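Local coordinates for uncharacterized protein (Enterococcus faecalis, PDB 3PM7), which is of unknown function but belongs to the family of the transcriptional coactivator p15 (PC4), consistent with a role in binding nucleic acid, at residues A[5-14]-A[26-37]. Numbering follows the deposited sequence.
With SO4 (sulfate ion), chain C.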
loop_
_atom_site.group_PDB
_atom_site.type_symbol
_atom_site.label_atom_id
_atom_site.label_comp_id
_atom_site.label_asym_id
_atom_site.label_seq_id
_atom_site.Cartn_x
_atom_site.Cartn_y
_atom_site.Cartn_z
ATOM N N PHE A 5 12.648 -9.075 -12.192
ATOM C CA PHE A 5 11.342 -8.744 -11.648
ATOM C C PHE A 5 10.333 -9.872 -11.917
ATOM O O PHE A 5 9.545 -10.230 -11.043
ATOM C CB PHE A 5 10.854 -7.405 -12.207
ATOM C CG PHE A 5 11.508 -6.200 -11.571
ATOM C CD1 PHE A 5 11.720 -6.146 -10.198
ATOM C CD2 PHE A 5 11.933 -5.134 -12.349
ATOM C CE1 PHE A 5 12.299 -5.050 -9.618
ATOM C CE2 PHE A 5 12.516 -4.024 -11.781
ATOM C CZ PHE A 5 12.702 -3.972 -10.403
ATOM N N SER A 6 10.377 -10.459 -13.108
ATOM C CA SER A 6 9.398 -11.487 -13.468
ATOM C C SER A 6 9.508 -12.707 -12.562
ATOM O O SER A 6 8.519 -13.376 -12.277
ATOM C CB SER A 6 9.555 -11.908 -14.931
ATOM O OG SER A 6 10.694 -12.738 -15.100
ATOM N N TYR A 7 10.720 -12.995 -12.107
ATOM C CA TYR A 7 10.934 -14.082 -11.166
ATOM C C TYR A 7 10.453 -13.713 -9.751
ATOM O O TYR A 7 9.926 -14.551 -9.005
ATOM C CB TYR A 7 12.419 -14.448 -11.146
ATOM C CG TYR A 7 12.745 -15.622 -10.250
ATOM C CD1 TYR A 7 13.351 -15.427 -9.006
ATOM C CD2 TYR A 7 12.446 -16.932 -10.645
ATOM C CE1 TYR A 7 13.653 -16.502 -8.182
ATOM C CE2 TYR A 7 12.742 -18.010 -9.828
ATOM C CZ TYR A 7 13.348 -17.788 -8.599
ATOM O OH TYR A 7 13.633 -18.850 -7.777
ATOM N N GLU A 8 10.649 -12.457 -9.372
ATOM C CA GLU A 8 10.322 -12.015 -8.017
ATOM C C GLU A 8 8.819 -11.780 -7.821
ATOM O O GLU A 8 8.289 -11.991 -6.728
ATOM C CB GLU A 8 11.134 -10.761 -7.674
ATOM C CG GLU A 8 12.645 -11.027 -7.691
ATOM C CD GLU A 8 13.470 -9.774 -7.464
ATOM O OE1 GLU A 8 14.407 -9.831 -6.648
ATOM O OE2 GLU A 8 13.183 -8.735 -8.096
ATOM N N ILE A 9 8.125 -11.368 -8.877
ATOM C CA ILE A 9 6.673 -11.191 -8.797
ATOM C C ILE A 9 5.989 -12.544 -8.875
ATOM O O ILE A 9 6.027 -13.211 -9.906
ATOM C CB ILE A 9 6.169 -10.231 -9.897
ATOM C CG1 ILE A 9 6.744 -8.829 -9.636
ATOM C CG2 ILE A 9 4.632 -10.182 -9.925
ATOM C CD1 ILE A 9 6.459 -7.821 -10.712
ATOM N N LEU A 10 5.383 -12.972 -7.774
ATOM C CA LEU A 10 4.815 -14.310 -7.725
ATOM C C LEU A 10 3.392 -14.289 -8.247
ATOM O O LEU A 10 2.962 -15.213 -8.928
ATOM C CB LEU A 10 4.852 -14.875 -6.309
ATOM C CG LEU A 10 6.234 -14.794 -5.634
ATOM C CD1 LEU A 10 6.186 -15.357 -4.225
ATOM C CD2 LEU A 10 7.274 -15.515 -6.457
ATOM N N GLU A 11 2.669 -13.226 -7.922
ATOM C CA GLU A 11 1.281 -13.094 -8.328
ATOM C C GLU A 11 0.964 -11.622 -8.532
ATOM O O GLU A 11 1.268 -10.792 -7.678
ATOM C CB GLU A 11 0.359 -13.686 -7.261
ATOM C CG GLU A 11 -1.084 -13.852 -7.702
ATOM C CD GLU A 11 -1.985 -14.344 -6.583
ATOM O OE1 GLU A 11 -1.581 -14.267 -5.401
ATOM O OE2 GLU A 11 -3.105 -14.808 -6.881
ATOM N N GLU A 12 0.361 -11.285 -9.663
ATOM C CA GLU A 12 -0.149 -9.924 -9.827
ATOM C C GLU A 12 -1.562 -9.941 -9.319
ATOM O O GLU A 12 -2.440 -10.526 -9.947
ATOM C CB GLU A 12 -0.058 -9.454 -11.282
ATOM C CG GLU A 12 1.343 -9.691 -11.848
ATOM C CD GLU A 12 1.571 -9.105 -13.231
ATOM O OE1 GLU A 12 0.608 -8.603 -13.855
ATOM O OE2 GLU A 12 2.737 -9.152 -13.687
ATOM N N VAL A 13 -1.780 -9.302 -8.173
ATOM C CA VAL A 13 -3.054 -9.390 -7.487
ATOM C C VAL A 13 -4.082 -8.303 -7.895
ATOM O O VAL A 13 -5.277 -8.575 -7.961
ATOM C CB VAL A 13 -2.848 -9.323 -5.966
ATOM C CG1 VAL A 13 -4.183 -9.464 -5.286
ATOM C CG2 VAL A 13 -1.923 -10.443 -5.516
ATOM N N ALA A 14 -3.624 -7.078 -8.135
ATOM C CA ALA A 14 -4.530 -5.984 -8.486
ATOM C C ALA A 14 -3.794 -4.852 -9.187
ATOM O O ALA A 14 -2.646 -4.542 -8.849
ATOM C CB ALA A 14 -5.236 -5.447 -7.236
ATOM N N GLU A 26 0.189 -0.992 -8.264
ATOM C CA GLU A 26 -0.186 -2.406 -8.272
ATOM C C GLU A 26 -0.106 -3.034 -6.900
ATOM O O GLU A 26 0.789 -2.728 -6.148
ATOM C CB GLU A 26 0.762 -3.198 -9.195
ATOM C CG GLU A 26 0.580 -2.974 -10.693
ATOM C CD GLU A 26 1.619 -3.719 -11.532
ATOM O OE1 GLU A 26 2.222 -4.717 -11.041
ATOM O OE2 GLU A 26 1.833 -3.303 -12.695
ATOM N N LEU A 27 -1.026 -3.935 -6.583
ATOM C CA LEU A 27 -0.815 -4.838 -5.463
ATOM C C LEU A 27 -0.295 -6.147 -6.040
ATOM O O LEU A 27 -1.004 -6.816 -6.806
ATOM C CB LEU A 27 -2.124 -5.117 -4.728
ATOM C CG LEU A 27 -1.945 -6.077 -3.543
ATOM C CD1 LEU A 27 -1.181 -5.343 -2.427
ATOM C CD2 LEU A 27 -3.293 -6.558 -3.023
ATOM N N ASN A 28 0.936 -6.515 -5.694
ATOM C CA ASN A 28 1.519 -7.806 -6.109
ATOM C C ASN A 28 2.003 -8.606 -4.920
ATOM O O ASN A 28 2.318 -8.027 -3.882
ATOM C CB ASN A 28 2.730 -7.589 -7.025
ATOM C CG ASN A 28 2.339 -6.964 -8.354
ATOM O OD1 ASN A 28 1.382 -7.398 -8.983
ATOM N ND2 ASN A 28 3.071 -5.942 -8.779
ATOM N N LEU A 29 2.084 -9.930 -5.076
ATOM C CA LEU A 29 2.764 -10.768 -4.086
ATOM C C LEU A 29 4.181 -11.015 -4.582
ATOM O O LEU A 29 4.388 -11.482 -5.698
ATOM C CB LEU A 29 2.034 -12.099 -3.864
ATOM C CG LEU A 29 2.725 -13.033 -2.858
ATOM C CD1 LEU A 29 2.544 -12.462 -1.463
ATOM C CD2 LEU A 29 2.160 -14.457 -2.914
ATOM N N ILE A 30 5.166 -10.678 -3.765
ATOM C CA ILE A 30 6.533 -10.617 -4.246
ATOM C C ILE A 30 7.500 -11.276 -3.277
ATOM O O ILE A 30 7.356 -11.136 -2.049
ATOM C CB ILE A 30 6.968 -9.155 -4.437
ATOM C CG1 ILE A 30 6.088 -8.497 -5.495
ATOM C CG2 ILE A 30 8.427 -9.070 -4.878
ATOM C CD1 ILE A 30 6.667 -7.242 -6.035
ATOM N N SER A 31 8.463 -12.006 -3.833
ATOM C CA SER A 31 9.588 -12.496 -3.066
ATOM C C SER A 31 10.799 -11.681 -3.522
ATOM O O SER A 31 11.277 -11.876 -4.632
ATOM C CB SER A 31 9.827 -13.990 -3.340
ATOM O OG SER A 31 10.897 -14.514 -2.542
ATOM N N TRP A 32 11.274 -10.742 -2.699
ATOM C CA TRP A 32 12.534 -10.045 -3.020
ATOM C C TRP A 32 13.717 -10.966 -2.755
ATOM O O TRP A 32 13.936 -11.390 -1.619
ATOM C CB TRP A 32 12.701 -8.745 -2.190
ATOM C CG TRP A 32 11.572 -7.740 -2.367
ATOM C CD1 TRP A 32 10.719 -7.285 -1.397
ATOM C CD2 TRP A 32 11.196 -7.063 -3.578
ATOM N NE1 TRP A 32 9.839 -6.379 -1.935
ATOM C CE2 TRP A 32 10.113 -6.225 -3.267
ATOM C CE3 TRP A 32 11.675 -7.086 -4.892
ATOM C CZ2 TRP A 32 9.497 -5.416 -4.224
ATOM C CZ3 TRP A 32 11.071 -6.277 -5.832
ATOM C CH2 TRP A 32 9.995 -5.450 -5.496
ATOM N N ASN A 33 14.474 -11.289 -3.805
ATOM C CA ASN A 33 15.710 -12.043 -3.664
ATOM C C ASN A 33 15.567 -13.304 -2.820
ATOM O O ASN A 33 16.422 -13.568 -1.982
ATOM C CB ASN A 33 16.814 -11.175 -3.041
ATOM C CG ASN A 33 17.082 -9.910 -3.823
ATOM O OD1 ASN A 33 16.278 -8.975 -3.803
ATOM N ND2 ASN A 33 18.228 -9.858 -4.495
ATOM N N GLY A 34 14.508 -14.088 -3.031
ATOM C CA GLY A 34 14.375 -15.373 -2.353
ATOM C C GLY A 34 13.888 -15.258 -0.913
ATOM O O GLY A 34 13.847 -16.245 -0.173
ATOM N N ARG A 35 13.516 -14.053 -0.504
ATOM C CA ARG A 35 13.016 -13.838 0.845
ATOM C C ARG A 35 11.547 -14.289 0.953
ATOM O O ARG A 35 10.880 -14.499 -0.069
ATOM C CB ARG A 35 13.141 -12.343 1.210
ATOM C CG ARG A 35 14.592 -11.836 1.305
ATOM C CD ARG A 35 15.312 -12.528 2.438
ATOM N NE ARG A 35 14.794 -12.047 3.715
ATOM C CZ ARG A 35 14.818 -12.760 4.835
ATOM N NH1 ARG A 35 15.307 -13.991 4.828
ATOM N NH2 ARG A 35 14.343 -12.250 5.957
ATOM N N PRO A 36 11.043 -14.456 2.188
ATOM C CA PRO A 36 9.630 -14.795 2.347
ATOM C C PRO A 36 8.730 -13.825 1.578
ATOM O O PRO A 36 8.975 -12.612 1.588
ATOM C CB PRO A 36 9.423 -14.682 3.853
ATOM C CG PRO A 36 10.759 -15.208 4.407
ATOM C CD PRO A 36 11.793 -14.621 3.453
ATOM N N PRO A 37 7.708 -14.364 0.882
ATOM C CA PRO A 37 6.839 -13.531 0.052
ATOM C C PRO A 37 6.049 -12.536 0.863
ATOM O O PRO A 37 5.614 -12.834 1.975
ATOM C CB PRO A 37 5.881 -14.551 -0.608
ATOM C CG PRO A 37 6.636 -15.864 -0.572
ATOM C CD PRO A 37 7.393 -15.803 0.751
HETATM S S SO4 C . 15.839 -13.709 8.601
HETATM O O1 SO4 C . 14.719 -12.789 8.792
HETATM O O2 SO4 C . 17.018 -12.956 8.182
HETATM O O3 SO4 C . 16.124 -14.398 9.855
HETATM O O4 SO4 C . 15.502 -14.695 7.577
HETATM O O HOH W 1 -1.004 -6.379 -10.539
#
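L27 grips A14 through both backbone groups: its N donates to A14 O (2.9 Å), while its O accepts from V13 N and A14 N together. CD2 of L27 lies alongside V13 CG1 at 3.8 Å, and M72 of the second subunit packs against both side chains. N28 lies beside E12, its chi1 of -66° setting CG beside the backbone N and OD1 3.1 Å from E12 CA; a water donates to this oxygen and, weakly, to A14 O. L29 repeats the doubled acceptance, its O taking a bond from L10 N (2.7 Å) and a weak one from E11 N, while its N donates to E11 O. I30 runs beside I9, and its CG2 sits over the centre of the W32 ring. S31 N donates to E8 O. OE2 of E8 meets the indole edge at W32 CE3 (3.9 Å), the two planes 88° apart, while E8 OE1 accepts N33 N at 3.2 Å, on its anti side and 31° out of the carboxylate plane. P37 CG lies 3.7 Å from L10 CD1. L27 and L29 thus each face two residues, forming two classic beta bulges in the antiparallel hairpin that opens the PC4-like sheet.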